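Hypothetical 30.2 KD protein c25g10.02 IN chromosome I (Schizosaccharomyces pombe, PDB 1KCF) resolves Holliday junctions as a mitochondrial, magnesium-dependent homodimeric endonuclease of the RuvC family, cutting four-way DNA junctions at the point of strand exchange. Local coordinates at residues 29-34 and 250-255; 12-15 and 19-22; 172-177 and 239-244; 36-41 and 160-165; 58-61 and 65-68. One frame throughout, in Å; residues are numbered along the deposited sequence.

Interaction 1: 29-34 and 250-255; sequences RRIVDS and NFCKQF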
# COMPACT_ATOMS: atom_id res chain seq x y z
N ARG A 29 22.47 -23.76 -2.01
CA ARG A 29 22.76 -22.50 -1.34
C ARG A 29 21.51 -21.87 -0.75
O ARG A 29 21.54 -21.33 0.35
CB ARG A 29 23.42 -21.53 -2.32
N ARG A 30 20.41 -21.95 -1.50
CA ARG A 30 19.14 -21.40 -1.05
C ARG A 30 18.71 -22.05 0.26
O ARG A 30 18.33 -21.36 1.21
CB ARG A 30 18.08 -21.64 -2.13
CG ARG A 30 16.72 -21.01 -1.84
CD ARG A 30 15.86 -21.11 -3.09
NE ARG A 30 16.54 -20.48 -4.22
CZ ARG A 30 16.34 -20.82 -5.49
NH1 ARG A 30 15.47 -21.77 -5.80
NH2 ARG A 30 17.00 -20.18 -6.45
N ILE A 31 18.76 -23.37 0.29
CA ILE A 31 18.40 -24.14 1.48
C ILE A 31 19.32 -23.77 2.64
O ILE A 31 18.86 -23.29 3.68
CB ILE A 31 18.51 -25.66 1.21
CG1 ILE A 31 17.54 -26.05 0.10
CG2 ILE A 31 18.21 -26.45 2.49
CD1 ILE A 31 17.68 -27.49 -0.36
N VAL A 32 20.61 -24.00 2.46
CA VAL A 32 21.61 -23.72 3.48
C VAL A 32 21.59 -22.28 3.98
O VAL A 32 21.81 -22.02 5.17
CB VAL A 32 23.03 -24.03 2.95
CG1 VAL A 32 24.08 -23.69 4.01
CG2 VAL A 32 23.14 -25.50 2.56
N ASP A 33 21.32 -21.34 3.08
CA ASP A 33 21.31 -19.93 3.43
C ASP A 33 19.95 -19.38 3.84
O ASP A 33 19.83 -18.20 4.18
CB ASP A 33 21.87 -19.11 2.27
CG ASP A 33 23.33 -19.40 2.01
OD1 ASP A 33 23.73 -19.42 0.82
OD2 ASP A 33 24.08 -19.59 2.99
N SER A 34 18.92 -20.22 3.81
CA SER A 34 17.58 -19.78 4.21
C SER A 34 17.66 -19.19 5.61
O SER A 34 18.19 -19.81 6.52
CB SER A 34 16.62 -20.97 4.21
OG SER A 34 17.06 -21.95 5.15
N ASN A 250 21.93 -28.23 7.61
CA ASN A 250 23.18 -28.96 7.83
C ASN A 250 23.33 -30.12 6.87
O ASN A 250 24.43 -30.42 6.42
CB ASN A 250 23.26 -29.46 9.27
CG ASN A 250 23.49 -28.33 10.25
OD1 ASN A 250 24.11 -27.32 9.91
ND2 ASN A 250 23.01 -28.51 11.48
N PHE A 251 22.22 -30.78 6.55
CA PHE A 251 22.26 -31.91 5.64
C PHE A 251 22.77 -31.50 4.25
O PHE A 251 23.60 -32.19 3.66
CB PHE A 251 20.86 -32.53 5.51
CG PHE A 251 20.80 -33.69 4.57
CD1 PHE A 251 21.42 -34.89 4.89
CD2 PHE A 251 20.17 -33.56 3.34
CE1 PHE A 251 21.40 -35.95 4.00
CE2 PHE A 251 20.16 -34.61 2.44
CZ PHE A 251 20.78 -35.81 2.77
N CYS A 252 22.28 -30.37 3.74
CA CYS A 252 22.68 -29.89 2.42
C CYS A 252 24.11 -29.37 2.35
O CYS A 252 24.71 -29.35 1.28
CB CYS A 252 21.72 -28.80 1.94
SG CYS A 252 20.09 -29.43 1.47
N LYS A 253 24.66 -28.95 3.48
CA LYS A 253 26.04 -28.46 3.51
C LYS A 253 26.98 -29.56 3.00
O LYS A 253 28.02 -29.27 2.41
CB LYS A 253 26.45 -28.07 4.93
CG LYS A 253 25.91 -26.74 5.41
CD LYS A 253 26.30 -26.50 6.85
CE LYS A 253 25.82 -25.16 7.35
NZ LYS A 253 25.98 -25.03 8.83
N GLN A 254 26.59 -30.81 3.23
CA GLN A 254 27.37 -31.97 2.81
C GLN A 254 27.86 -31.88 1.38
O GLN A 254 28.93 -32.38 1.04
CB GLN A 254 26.53 -33.25 2.93
CG GLN A 254 26.46 -33.84 4.31
CD GLN A 254 25.82 -35.21 4.31
OE1 GLN A 254 26.27 -36.11 5.02
NE2 GLN A 254 24.76 -35.38 3.53
N PHE A 255 27.05 -31.26 0.53
CA PHE A 255 27.39 -31.13 -0.87
C PHE A 255 28.03 -29.78 -1.17
O PHE A 255 27.87 -29.22 -2.25
CB PHE A 255 26.13 -31.34 -1.70
CG PHE A 255 25.27 -32.47 -1.19
CD1 PHE A 255 24.07 -32.20 -0.53
CD2 PHE A 255 25.68 -33.79 -1.32
CE1 PHE A 255 23.29 -33.23 -0.00
CE2 PHE A 255 24.91 -34.84 -0.80
CZ PHE A 255 23.71 -34.56 -0.14
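I31 and V32 on helix 26-33 close on C252, near the C-terminal end of the long helix 224-253, and the tight part of the contact is this small apolar cluster. The sulfur of C252 lies against two branches of I31: CD1 is 3.6 Å from C252 SG and CG2 is 3.7 Å from it, so the side chain cradles the thiol between its two ends. The thiol reaches I31 because SG stands anti to the carbonyl carbon of C252 (chi1 -72°). V32 packs beside it with both methyls at work. Its CG2 sits 3.6 Å from C252 CB, at the point where the two backbones come nearest, V32 CA to C252 CA being 6.4 Å.

The looser side begins at the other methyl. V32 CG1 touches the aliphatic part of K253, 3.8 Å from K253 CG, and the two side chains cross at about a right angle. K253 is solvent-exposed, and its extended chain carries the ammonium past V32 to N250, one turn back on its own helix, where K253 NZ bonds to N250 OD1 at 3.1 Å. The carbon chain of K253 thus lids the edge of the cluster while its charge stays outside.

The cluster continues into the rest of the N-terminal region. I31 also rests on I12 of helix 6-15 and on L18 of the following loop, C252 touches L28, and R249 NE bonds to the carbonyl O of S34. Helix 26-33, part of the SAP motif, is in this way packed between helix 6-15 and the C-terminal end of helix 224-253.

Interaction 2: 12-15 and 19-22; sequences ICKL and SRSG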
# COMPACT_ATOMS: atom_id res chain seq x y z
N ILE A 12 13.04 -30.99 -1.56
CA ILE A 12 13.38 -30.35 -0.30
C ILE A 12 12.87 -28.90 -0.30
O ILE A 12 12.36 -28.41 0.71
CB ILE A 12 14.91 -30.36 -0.07
CG1 ILE A 12 15.39 -31.80 0.14
CG2 ILE A 12 15.28 -29.49 1.13
CD1 ILE A 12 16.88 -31.92 0.42
N CYS A 13 13.01 -28.23 -1.44
CA CYS A 13 12.56 -26.85 -1.56
C CYS A 13 11.06 -26.76 -1.34
O CYS A 13 10.57 -25.84 -0.69
CB CYS A 13 12.93 -26.28 -2.93
SG CYS A 13 14.68 -25.85 -3.08
N LYS A 14 10.33 -27.73 -1.87
CA LYS A 14 8.88 -27.76 -1.72
C LYS A 14 8.50 -28.05 -0.27
O LYS A 14 7.47 -27.57 0.21
CB LYS A 14 8.26 -28.82 -2.63
CG LYS A 14 6.77 -29.03 -2.40
CD LYS A 14 6.19 -30.07 -3.35
CE LYS A 14 6.22 -29.59 -4.79
NZ LYS A 14 5.62 -30.58 -5.72
N LEU A 15 9.32 -28.84 0.42
CA LEU A 15 9.05 -29.19 1.80
C LEU A 15 9.42 -28.07 2.76
O LEU A 15 9.06 -28.11 3.93
CB LEU A 15 9.82 -30.46 2.20
CG LEU A 15 9.49 -31.80 1.54
CD1 LEU A 15 10.40 -32.86 2.13
CD2 LEU A 15 8.03 -32.17 1.77
N SER A 19 11.88 -21.67 -3.23
CA SER A 19 11.77 -21.69 -4.68
C SER A 19 12.46 -22.94 -5.24
O SER A 19 13.57 -23.27 -4.83
CB SER A 19 12.42 -20.43 -5.27
OG SER A 19 12.45 -20.48 -6.69
N ARG A 20 11.79 -23.61 -6.16
CA ARG A 20 12.34 -24.82 -6.77
C ARG A 20 13.05 -24.53 -8.09
O ARG A 20 13.42 -25.46 -8.81
CB ARG A 20 11.22 -25.84 -7.01
CG ARG A 20 10.43 -26.22 -5.77
CD ARG A 20 9.47 -27.36 -6.08
NE ARG A 20 8.57 -27.04 -7.18
CZ ARG A 20 7.77 -27.92 -7.78
NH1 ARG A 20 7.75 -29.18 -7.37
NH2 ARG A 20 6.99 -27.54 -8.78
N SER A 21 13.25 -23.26 -8.41
CA SER A 21 13.91 -22.88 -9.66
C SER A 21 15.39 -22.58 -9.45
O SER A 21 15.78 -21.98 -8.44
CB SER A 21 13.22 -21.66 -10.28
OG SER A 21 13.44 -20.50 -9.50
N GLY A 22 16.20 -22.98 -10.42
CA GLY A 22 17.63 -22.74 -10.32
C GLY A 22 18.46 -23.95 -10.69
O GLY A 22 17.94 -24.95 -11.18
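C13 and R20 bring the two backbones to 5.6 Å, CA to CA, where the chain leaves helix 6-15 and doubles back beside residues 12-15. Residues 12-15 are helical, whereas 19-22 form an irregular link leading to helix 26-33. Only three residues separate the segments, so the contact closes a very short loop.

C13 points into this loop. Its CB lies 3.8 Å from R20 CG, and its SG comes to 3.3 Å from the carbonyl O of S19. R20 then runs along the flank of the helix: R20 CD passes K14 CB at 3.9 Å before a bend at chi3 (-56°) turns the guanidinium toward the end of the lysine. There K14 NZ and R20 NH1 stand 3.0 Å apart. Both are donors, so the two cationic ends meet without a hydrogen bond; the closeness should be unfavourable, and with K14 CE equally near to R20 NH1 the exact placing of the tips is doubtful. The aliphatic stems provide the packing. Within the link, the exposed hydroxyls of S19 and S21 are hydrogen-bonded, S21 OG to S19 OG 3.0 Å.

R30 of helix 26-33 draws the link inward, its NH1 bonding to the carbonyl oxygens of both S19 and S21, while C13 also meets L27 of that helix. K14 reaches the other way, to S173 and S177 of helix 168-179. Two short helices joined by an extended connection of about ten residues, here 6-15 and 26-33, make the helix-extended-loop-helix layout of the SAP motif, the family to which this region is assigned.

Interaction 3: 172-177 and 239-244; sequences YSYWAS and MRWQAQ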
# COMPACT_ATOMS: atom_id res chain seq x y z
N TYR A 172 -0.09 -24.16 -0.64
CA TYR A 172 -0.93 -25.21 -1.20
C TYR A 172 -0.13 -26.38 -1.77
O TYR A 172 -0.45 -27.55 -1.53
CB TYR A 172 -1.82 -24.62 -2.29
CG TYR A 172 -2.68 -23.48 -1.80
CD1 TYR A 172 -2.94 -22.38 -2.63
CD2 TYR A 172 -3.26 -23.51 -0.53
CE1 TYR A 172 -3.76 -21.34 -2.19
CE2 TYR A 172 -4.08 -22.47 -0.09
CZ TYR A 172 -4.32 -21.39 -0.93
OH TYR A 172 -5.14 -20.36 -0.51
N SER A 173 0.91 -26.06 -2.54
CA SER A 173 1.76 -27.08 -3.15
C SER A 173 2.32 -27.96 -2.05
O SER A 173 2.40 -29.18 -2.19
CB SER A 173 2.90 -26.41 -3.92
OG SER A 173 3.96 -27.32 -4.16
N TYR A 174 2.71 -27.32 -0.95
CA TYR A 174 3.27 -28.04 0.18
C TYR A 174 2.29 -29.06 0.75
O TYR A 174 2.60 -30.25 0.86
CB TYR A 174 3.67 -27.07 1.29
CG TYR A 174 4.02 -27.77 2.58
CD1 TYR A 174 5.20 -28.51 2.71
CD2 TYR A 174 3.14 -27.75 3.65
CE1 TYR A 174 5.49 -29.21 3.88
CE2 TYR A 174 3.41 -28.44 4.83
CZ TYR A 174 4.58 -29.17 4.93
OH TYR A 174 4.83 -29.87 6.10
N TRP A 175 1.10 -28.59 1.12
CA TRP A 175 0.11 -29.48 1.72
C TRP A 175 -0.42 -30.55 0.78
O TRP A 175 -0.76 -31.65 1.22
CB TRP A 175 -1.04 -28.66 2.31
CG TRP A 175 -0.64 -27.94 3.57
CD1 TRP A 175 -0.60 -26.59 3.77
CD2 TRP A 175 -0.19 -28.55 4.79
NE1 TRP A 175 -0.15 -26.32 5.04
CE2 TRP A 175 0.11 -27.50 5.69
CE3 TRP A 175 -0.01 -29.87 5.21
CZ2 TRP A 175 0.58 -27.74 6.98
CZ3 TRP A 175 0.46 -30.11 6.50
CH2 TRP A 175 0.75 -29.04 7.37
N ALA A 176 -0.49 -30.25 -0.51
CA ALA A 176 -0.98 -31.22 -1.49
C ALA A 176 -0.08 -32.46 -1.52
O ALA A 176 -0.56 -33.59 -1.46
CB ALA A 176 -1.04 -30.58 -2.86
N SER A 177 1.23 -32.24 -1.60
CA SER A 177 2.18 -33.34 -1.66
C SER A 177 2.33 -34.07 -0.33
O SER A 177 2.62 -35.27 -0.31
CB SER A 177 3.55 -32.82 -2.12
OG SER A 177 4.01 -31.78 -1.28
N MET A 239 5.45 -22.95 9.66
CA MET A 239 6.15 -23.41 10.85
C MET A 239 6.81 -24.76 10.59
O MET A 239 7.89 -25.03 11.11
CB MET A 239 5.18 -23.51 12.02
CG MET A 239 4.74 -22.15 12.53
SD MET A 239 3.28 -22.24 13.57
CE MET A 239 3.85 -23.31 14.83
N ARG A 240 6.18 -25.60 9.78
CA ARG A 240 6.74 -26.90 9.47
C ARG A 240 7.95 -26.72 8.56
O ARG A 240 8.91 -27.48 8.67
CB ARG A 240 5.70 -27.81 8.82
CG ARG A 240 4.51 -28.12 9.73
CD ARG A 240 3.62 -29.22 9.15
NE ARG A 240 4.21 -30.55 9.32
CZ ARG A 240 3.66 -31.67 8.87
NH1 ARG A 240 2.50 -31.64 8.23
NH2 ARG A 240 4.27 -32.83 9.08
N TRP A 241 7.90 -25.73 7.67
CA TRP A 241 9.02 -25.49 6.77
C TRP A 241 10.25 -25.17 7.60
O TRP A 241 11.33 -25.69 7.36
CB TRP A 241 8.76 -24.30 5.83
CG TRP A 241 7.63 -24.49 4.88
CD1 TRP A 241 7.07 -25.67 4.50
CD2 TRP A 241 6.93 -23.46 4.18
NE1 TRP A 241 6.05 -25.44 3.61
CE2 TRP A 241 5.94 -24.09 3.39
CE3 TRP A 241 7.03 -22.06 4.14
CZ2 TRP A 241 5.06 -23.37 2.57
CZ3 TRP A 241 6.15 -21.34 3.32
CH2 TRP A 241 5.18 -22.00 2.55
N GLN A 242 10.07 -24.30 8.59
CA GLN A 242 11.17 -23.89 9.45
C GLN A 242 11.73 -25.09 10.21
O GLN A 242 12.93 -25.17 10.46
CB GLN A 242 10.71 -22.81 10.44
CG GLN A 242 9.98 -21.64 9.80
CD GLN A 242 10.61 -21.18 8.51
OE1 GLN A 242 11.81 -20.88 8.46
NE2 GLN A 242 9.82 -21.12 7.44
N ALA A 243 10.84 -26.01 10.59
CA ALA A 243 11.26 -27.20 11.31
C ALA A 243 12.10 -28.07 10.38
O ALA A 243 13.19 -28.51 10.75
CB ALA A 243 10.04 -27.98 11.79
N GLN A 244 11.60 -28.30 9.18
CA GLN A 244 12.32 -29.10 8.20
C GLN A 244 13.65 -28.46 7.84
O GLN A 244 14.61 -29.16 7.53
CB GLN A 244 11.48 -29.27 6.93
CG GLN A 244 10.26 -30.15 7.11
CD GLN A 244 10.27 -31.36 6.19
OE1 GLN A 244 11.15 -32.22 6.29
NE2 GLN A 244 9.30 -31.42 5.28
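Helix 168-179 crosses the long C-terminal helix 224-253 in the RNase H-like catalytic region, and an aromatic cluster fills the crossing. The axes of segments 172-177 and 239-244 run at 74° and stay 12.2 Å apart, a spacing bridged by large side chains.

Y174 and W241 form a T-shaped, edge-to-face pair, planes at 88°. The indole presents its NE1 edge over one face of the phenol ring, off-centre toward the rim, with W241 NE1 3.3 Å from Y174 CG. Y174 is brought there by a first torsion that sets CG anti to the backbone N (chi1 169°). Its hydroxyl passes on to R240, 3.3 Å from R240 CD and over one face of the guanidinium, whose plane is perpendicular to the phenol ring. Y174 OH and R240 NE are near, but at an angle too poor for a hydrogen bond.

R240 bends at chi3 and places NH1 at the edge of W175, near the indole plane; its 3.1 Å to W175 CZ3 is short, so the exact value is doubtful. The guanidinium therefore meets the rim of this indole, not its face. Y174 turns its CE2 edge over the face of W175, whose NE1 bonds to the carbonyl O of L233.

Y172 OH, one turn away, bonds to D230 OD1, a magnesium ligand. The side chain of W175 lies about 9 Å from that of D230, which places this buried helix crossing beside the metal site of a RuvC-type resolvase.

Interaction 4: 36-41 and 160-165; sequences IYPTSR and YPFLLS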
# COMPACT_ATOMS: atom_id res chain seq x y z
N ILE A 36 16.94 -17.96 9.43
CA ILE A 36 16.35 -18.64 10.57
C ILE A 36 15.38 -17.69 11.27
O ILE A 36 15.78 -16.62 11.74
CB ILE A 36 17.44 -19.08 11.58
CG1 ILE A 36 16.80 -19.44 12.92
CG2 ILE A 36 18.46 -17.97 11.74
CD1 ILE A 36 15.91 -20.66 12.87
N TYR A 37 14.12 -18.09 11.33
CA TYR A 37 13.10 -17.27 11.97
C TYR A 37 12.51 -17.99 13.17
O TYR A 37 12.59 -19.21 13.27
CB TYR A 37 11.97 -16.95 10.99
CG TYR A 37 12.39 -16.31 9.68
CD1 TYR A 37 12.55 -17.08 8.53
CD2 TYR A 37 12.60 -14.93 9.59
CE1 TYR A 37 12.91 -16.49 7.31
CE2 TYR A 37 12.96 -14.33 8.37
CZ TYR A 37 13.11 -15.12 7.24
OH TYR A 37 13.45 -14.53 6.04
N PRO A 38 11.92 -17.24 14.11
CA PRO A 38 11.32 -17.84 15.31
C PRO A 38 10.07 -18.62 14.89
O PRO A 38 9.49 -18.34 13.84
CB PRO A 38 10.95 -16.63 16.16
CG PRO A 38 11.86 -15.55 15.67
CD PRO A 38 11.88 -15.77 14.19
N THR A 39 9.67 -19.60 15.70
CA THR A 39 8.47 -20.37 15.39
C THR A 39 7.45 -20.24 16.51
O THR A 39 6.55 -21.06 16.63
CB THR A 39 8.76 -21.86 15.15
OG1 THR A 39 9.53 -22.38 16.24
CG2 THR A 39 9.50 -22.06 13.84
N SER A 40 7.62 -19.23 17.35
CA SER A 40 6.68 -18.98 18.44
C SER A 40 5.98 -17.66 18.11
O SER A 40 6.55 -16.79 17.45
CB SER A 40 7.42 -18.86 19.78
OG SER A 40 8.32 -17.77 19.80
N ARG A 41 4.74 -17.53 18.56
CA ARG A 41 3.95 -16.33 18.31
C ARG A 41 3.97 -15.97 16.82
O ARG A 41 4.37 -14.87 16.43
CB ARG A 41 4.48 -15.17 19.15
CG ARG A 41 4.56 -15.48 20.65
CD ARG A 41 4.90 -14.24 21.47
NE ARG A 41 3.75 -13.35 21.63
CZ ARG A 41 2.71 -13.61 22.42
NH1 ARG A 41 2.67 -14.72 23.14
NH2 ARG A 41 1.70 -12.75 22.50
N TYR A 160 12.41 -6.80 16.83
CA TYR A 160 11.47 -6.29 15.84
C TYR A 160 10.81 -7.44 15.10
O TYR A 160 11.49 -8.24 14.46
CB TYR A 160 12.19 -5.37 14.85
N PRO A 161 9.47 -7.53 15.17
CA PRO A 161 8.69 -8.59 14.51
C PRO A 161 9.04 -8.75 13.04
O PRO A 161 9.23 -7.76 12.33
CB PRO A 161 7.25 -8.11 14.69
CG PRO A 161 7.31 -7.38 15.99
CD PRO A 161 8.58 -6.59 15.86
N PHE A 162 9.15 -9.99 12.58
CA PHE A 162 9.44 -10.23 11.18
C PHE A 162 8.14 -10.16 10.39
O PHE A 162 7.07 -10.52 10.90
CB PHE A 162 10.06 -11.61 10.96
CG PHE A 162 11.42 -11.78 11.55
CD1 PHE A 162 11.58 -12.17 12.87
CD2 PHE A 162 12.56 -11.56 10.77
CE1 PHE A 162 12.85 -12.35 13.42
CE2 PHE A 162 13.84 -11.73 11.31
CZ PHE A 162 13.98 -12.13 12.63
N LEU A 163 8.23 -9.70 9.15
CA LEU A 163 7.07 -9.61 8.27
C LEU A 163 7.48 -10.38 7.03
O LEU A 163 8.50 -10.08 6.43
CB LEU A 163 6.77 -8.15 7.91
CG LEU A 163 5.61 -7.91 6.94
CD1 LEU A 163 4.33 -8.53 7.48
CD2 LEU A 163 5.42 -6.41 6.74
N LEU A 164 6.69 -11.37 6.65
CA LEU A 164 7.03 -12.17 5.49
C LEU A 164 5.83 -12.41 4.57
O LEU A 164 4.73 -12.72 5.03
CB LEU A 164 7.60 -13.53 5.93
CG LEU A 164 8.75 -13.51 6.94
CD1 LEU A 164 8.97 -14.92 7.47
CD2 LEU A 164 10.03 -12.98 6.30
N SER A 165 6.05 -12.24 3.28
CA SER A 165 5.00 -12.50 2.31
C SER A 165 5.28 -13.88 1.76
O SER A 165 6.42 -14.21 1.42
CB SER A 165 5.02 -11.47 1.17
OG SER A 165 4.62 -10.20 1.64
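Y37, P38, F162 and L164 form an apolar patch where the linker leading into the RNase H-like sheet covers strand 162-165, which ends that sheet within the chain. Residues 36-41 have no regular structure, and the backbones remain well apart, Y37 CA to F162 CA being 8.0 Å, so side chains alone span the gap.

Aromatic contacts come first. Y37 and F162 make a T-shaped pair with centroids 5.2 Å apart and planes at 87°. The tyrosine supplies the edge: its CD2 stands over the face of F162, off-centre, 3.6 Å from F162 CD2. Y37 can do this because its ring is set anti to its own carbonyl carbon (chi1 -54°), directed at the strand.

A CH-pi contact holds the flat side of the same tyrosine. L164 CD1 sits almost exactly over the ring, 4.0 Å from the Y37 centroid and 4° off the normal. Y37 is thus gripped in two ways, with F162 at its edge and L164 on one face.

Simple apolar packing fills in the rest. L164 CD2 lies 3.8 Å from Y37 CE2, so the leucine's two methyls divide between the ring face and its outer rim. Around the patch, Q242 and W238 of helix 224-253 touch Y37 and L164 respectively, P38 rests on V113 of the neighbouring strand, and S165 packs on P91 of the second subunit.

Along the CD1-CE1 side of the F162 ring, P38 crosses the phenylalanine at about a right angle, its CD 3.6 Å from F162 CE1.

Interaction 5: 58-61 and 65-68; sequences SQNE and VIIH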
# COMPACT_ATOMS: atom_id res chain seq x y z
N SER A 58 2.01 -21.19 17.75
CA SER A 58 3.39 -21.40 18.19
C SER A 58 3.77 -22.86 17.97
O SER A 58 2.91 -23.74 18.02
CB SER A 58 3.55 -21.04 19.67
OG SER A 58 3.25 -19.68 19.91
N GLN A 59 5.05 -23.12 17.73
CA GLN A 59 5.50 -24.49 17.52
C GLN A 59 5.87 -25.12 18.85
O GLN A 59 6.64 -24.55 19.63
CB GLN A 59 6.70 -24.53 16.58
CG GLN A 59 7.04 -25.94 16.11
CD GLN A 59 7.06 -26.05 14.60
OE1 GLN A 59 7.93 -25.48 13.94
NE2 GLN A 59 6.11 -26.79 14.05
N ASN A 60 5.30 -26.29 19.10
CA ASN A 60 5.51 -27.04 20.34
C ASN A 60 6.87 -27.74 20.38
O ASN A 60 7.54 -27.89 19.36
CB ASN A 60 4.39 -28.07 20.48
CG ASN A 60 4.29 -28.64 21.87
OD1 ASN A 60 4.22 -27.90 22.85
ND2 ASN A 60 4.25 -29.96 21.97
N GLU A 61 7.27 -28.15 21.58
CA GLU A 61 8.54 -28.85 21.76
C GLU A 61 8.46 -30.17 21.01
O GLU A 61 9.48 -30.71 20.56
CB GLU A 61 8.79 -29.11 23.25
N VAL A 65 2.04 -27.96 16.17
CA VAL A 65 1.55 -26.60 16.06
C VAL A 65 0.44 -26.35 17.08
O VAL A 65 -0.52 -27.11 17.15
CB VAL A 65 0.99 -26.32 14.65
CG1 VAL A 65 0.44 -24.90 14.59
CG2 VAL A 65 2.08 -26.54 13.61
N ILE A 66 0.60 -25.29 17.86
CA ILE A 66 -0.39 -24.94 18.87
C ILE A 66 -1.07 -23.63 18.50
O ILE A 66 -0.42 -22.59 18.41
CB ILE A 66 0.27 -24.80 20.26
CG1 ILE A 66 1.07 -26.07 20.58
CG2 ILE A 66 -0.80 -24.56 21.32
CD1 ILE A 66 1.90 -25.97 21.83
N ILE A 67 -2.37 -23.70 18.28
CA ILE A 67 -3.15 -22.52 17.91
C ILE A 67 -3.62 -21.76 19.14
O ILE A 67 -4.23 -22.34 20.04
CB ILE A 67 -4.36 -22.93 17.05
CG1 ILE A 67 -3.87 -23.50 15.71
CG2 ILE A 67 -5.30 -21.75 16.86
CD1 ILE A 67 -4.96 -23.94 14.77
N HIS A 68 -3.34 -20.46 19.18
CA HIS A 68 -3.74 -19.61 20.30
C HIS A 68 -5.03 -18.86 19.97
O HIS A 68 -5.95 -18.76 20.78
CB HIS A 68 -2.64 -18.60 20.62
CG HIS A 68 -1.29 -19.21 20.82
ND1 HIS A 68 -1.04 -20.16 21.79
CD2 HIS A 68 -0.11 -18.99 20.19
CE1 HIS A 68 0.24 -20.50 21.74
NE2 HIS A 68 0.82 -19.81 20.78
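S58 and I66 pair their backbones as an antiparallel hydrogen-bonded couple, and both donors and both acceptors are used. S58 N gives its proton to I66 O at 2.9 Å, and I66 N returns one to S58 O at 2.8 Å, the straighter of the two at 165°. Q59 and V65 follow as the non-hydrogen-bonded pair. Q59 uses its backbone outward instead, toward T39 of the linker, while V65 bonds to K203 and L205 on its other side.

The side chain of S58 is also well engaged. Its OG meets H68 NE2 at 2.6 Å in the plane of the imidazole, and either atom could be the donor. The same hydroxyl takes the backbone N of R41 as a second partner. H68 ND1 has a weak bond to E207 OE1, so both ring nitrogens have partners, which should steady the ring.

The side chain of N60 lies across I66, whose CD1 is 3.5 Å from N60 CB and also near the amide oxygen OD1.

These contacts join strands 52-59 and 65-73 at the loop end of a beta hairpin, part of the antiparallel portion of the mixed sheet found in RNase H-like nucleases.

Overall arrangement
From the N terminus, interaction 2 closes first, a short loop in the connection between helices 6-15 and 26-33. Interaction 1 opens next and spans nearly the whole chain, bringing helix 26-33 to the end of helix 224-253; interactions 3, 4 and 5 all nest within it. Interaction 4 joins the linker to the edge strand 162-165, and interaction 5, the hairpin, nests inside interaction 4 and touches it through the T39-Q59 and R41-S58 bonds. Interaction 3 follows in series, setting helix 168-179 across helix 224-253. K14 and L15 carry interaction 2 onto interaction 3, and M239 and Q242 carry interaction 3 on to interactions 5 and 4, so the N-terminal helices reach the sheet through helix 224-253.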